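Local coordinates for beta-galactosidase (Bacillus circulans subsp. alkalophilus, PDB 3TTY), which hydrolyses terminal beta-D-galactosyl residues from beta-galactosides, binding galactose in a pocket of its TIM-barrel domain, at residues Gln595-Ile598 / Ala599-Glu603. Residues are numbered along the deposited sequence; the frame is centred on the assembly and turned at random.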
ATOM      1  N   GLN A 595      36.135  -3.411  -4.085  1.00 26.68           N
ATOM      2  CA  GLN A 595      37.075  -4.304  -4.748  1.00 26.90           C
ATOM      3  C   GLN A 595      38.504  -3.976  -4.320  1.00 25.26           C
ATOM      4  O   GLN A 595      39.236  -4.849  -3.856  1.00 27.96           O
ATOM      5  CB  GLN A 595      36.959  -4.201  -6.271  1.00 31.85           C
ATOM      6  CG  GLN A 595      38.176  -4.766  -6.991  1.00 35.98           C
ATOM      7  CD  GLN A 595      38.009  -4.848  -8.502  1.00 46.33           C
ATOM      8  OE1 GLN A 595      38.427  -5.825  -9.123  1.00 52.77           O
ATOM      9  NE2 GLN A 595      37.410  -3.816  -9.102  1.00 40.55           N
ATOM     10  N   GLY A 596      38.888  -2.710  -4.478  1.00 27.82           N
ATOM     11  CA  GLY A 596      40.219  -2.247  -4.122  1.00 27.39           C
ATOM     12  C   GLY A 596      40.555  -2.422  -2.653  1.00 23.88           C
ATOM     13  O   GLY A 596      41.622  -2.945  -2.310  1.00 23.99           O
ATOM     14  N   LEU A 597      39.636  -1.995  -1.790  1.00 23.29           N
ATOM     15  CA  LEU A 597      39.806  -2.101  -0.344  1.00 23.41           C
ATOM     16  C   LEU A 597      40.083  -3.537   0.085  1.00 24.73           C
ATOM     17  O   LEU A 597      41.070  -3.824   0.770  1.00 24.02           O
ATOM     18  CB  LEU A 597      38.565  -1.565   0.379  1.00 24.13           C
ATOM     19  CG  LEU A 597      38.679  -1.536   1.908  1.00 23.88           C
ATOM     20  CD1 LEU A 597      39.853  -0.659   2.314  1.00 25.71           C
ATOM     21  CD2 LEU A 597      37.389  -1.062   2.581  1.00 25.15           C
ATOM     22  N   ILE A 598      39.205  -4.436  -0.336  1.00 26.09           N
ATOM     23  CA  ILE A 598      39.336  -5.856  -0.042  1.00 22.91           C
ATOM     24  C   ILE A 598      40.657  -6.429  -0.527  1.00 25.51           C
ATOM     25  O   ILE A 598      41.331  -7.171   0.187  1.00 29.04           O
ATOM     26  CB  ILE A 598      38.202  -6.624  -0.713  1.00 24.04           C
ATOM     27  CG1 ILE A 598      36.879  -6.236  -0.055  1.00 27.37           C
ATOM     28  CG2 ILE A 598      38.440  -8.112  -0.622  1.00 23.69           C
ATOM     29  CD1 ILE A 598      36.848  -6.471   1.437  1.00 23.88           C
ATOM     30  N   ALA A 599      41.012  -6.096  -1.762  1.00 27.55           N
ATOM     31  CA  ALA A 599      42.278  -6.521  -2.338  1.00 25.92           C
ATOM     32  C   ALA A 599      43.463  -6.041  -1.490  1.00 22.71           C
ATOM     33  O   ALA A 599      44.412  -6.795  -1.238  1.00 28.11           O
ATOM     34  CB  ALA A 599      42.395  -6.008  -3.773  1.00 24.53           C
ATOM     35  N   ASN A 600      43.401  -4.792  -1.044  1.00 22.91           N
ATOM     36  CA  ASN A 600      44.463  -4.239  -0.213  1.00 25.06           C
ATOM     37  C   ASN A 600      44.560  -4.946   1.124  1.00 28.37           C
ATOM     38  O   ASN A 600      45.636  -5.401   1.519  1.00 30.32           O
ATOM     39  CB  ASN A 600      44.248  -2.748   0.008  1.00 24.86           C
ATOM     40  CG  ASN A 600      44.574  -1.944  -1.215  1.00 27.85           C
ATOM     41  OD1 ASN A 600      44.998  -2.498  -2.228  1.00 27.75           O
ATOM     42  ND2 ASN A 600      44.363  -0.633  -1.143  1.00 26.52           N
ATOM     43  N   LEU A 601      43.425  -5.050   1.808  1.00 25.69           N
ATOM     44  CA  LEU A 601      43.391  -5.659   3.130  1.00 26.55           C
ATOM     45  C   LEU A 601      43.898  -7.087   3.086  1.00 25.27           C
ATOM     46  O   LEU A 601      44.634  -7.502   3.971  1.00 26.85           O
ATOM     47  CB  LEU A 601      41.981  -5.590   3.729  1.00 27.72           C
ATOM     48  CG  LEU A 601      41.440  -4.165   3.912  1.00 32.73           C
ATOM     49  CD1 LEU A 601      40.348  -4.117   4.966  1.00 25.38           C
ATOM     50  CD2 LEU A 601      42.554  -3.183   4.275  1.00 26.04           C
ATOM     51  N   CYS A 602      43.525  -7.829   2.044  1.00 24.27           N
ATOM     52  CA  CYS A 602      43.968  -9.218   1.916  1.00 26.47           C
ATOM     53  C   CYS A 602      45.475  -9.327   1.624  1.00 28.45           C
ATOM     54  O   CYS A 602      46.173 -10.160   2.205  1.00 31.17           O
ATOM     55  CB  CYS A 602      43.153  -9.964   0.847  1.00 28.04           C
ATOM     56  SG  CYS A 602      41.385 -10.181   1.248  1.00 24.89           S
ATOM     57  N   GLU A 603      45.979  -8.495   0.724  1.00 27.49           N
ATOM     58  CA  GLU A 603      47.410  -8.517   0.440  1.00 32.06           C
ATOM     59  C   GLU A 603      48.190  -8.184   1.708  1.00 33.02           C
ATOM     60  O   GLU A 603      49.202  -8.807   2.002  1.00 31.03           O
ATOM     61  CB  GLU A 603      47.788  -7.540  -0.675  1.00 26.53           C
ATOM     62  CG  GLU A 603      49.276  -7.587  -1.022  1.00 41.81           C
ATOM     63  CD  GLU A 603      49.721  -6.468  -1.961  1.00 52.86           C
ATOM     64  OE1 GLU A 603      50.948  -6.335  -2.182  1.00 64.98           O
ATOM     65  OE2 GLU A 603      48.854  -5.723  -2.475  1.00 43.06           O
TER
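Leu597 meets Leu601, and Ile598 meets Cys602, across one turn of helix 591-604, a local i to i+4 contact in the beta-galactosidase trimerisation domain. Four successive backbone N-H to O bonds, from Ala599 N to Gln595 O through Cys602 N to Ile598 O, define the alpha-helix, with N to O distances of 2.9 to 3.0 Å. A chi1 of -176° sets CG of Leu597 beside its own carbonyl carbon, which lets CD1 reach toward the next turn, where CG and CD2 of Leu601 both lie 4.2 Å from it. CG of Leu601 also rests 3.2 Å from Leu597 O. This pair faces strand 580-585 through Val585 and Tyr583. On another face of the helix, CG2 of Ile598 comes to 4.1 Å from SG of Cys602; Ile598 packs on Ala433 and Leu434 of helix 423-435, and Cys602 on the loop residues Ile439 and Val607. The carboxamide of Asn600 sits beside Gly596 O, its CG 3.3 Å from that oxygen, while its own bonds go outward: ND2 donates to Trp534 O and OD1 accepts from Gly536 N. Apolar contacts thus seat the helix against strand, helix and loops, while two hydrogen bonds satisfy the buried Asn600 amide and probably fix its rotation.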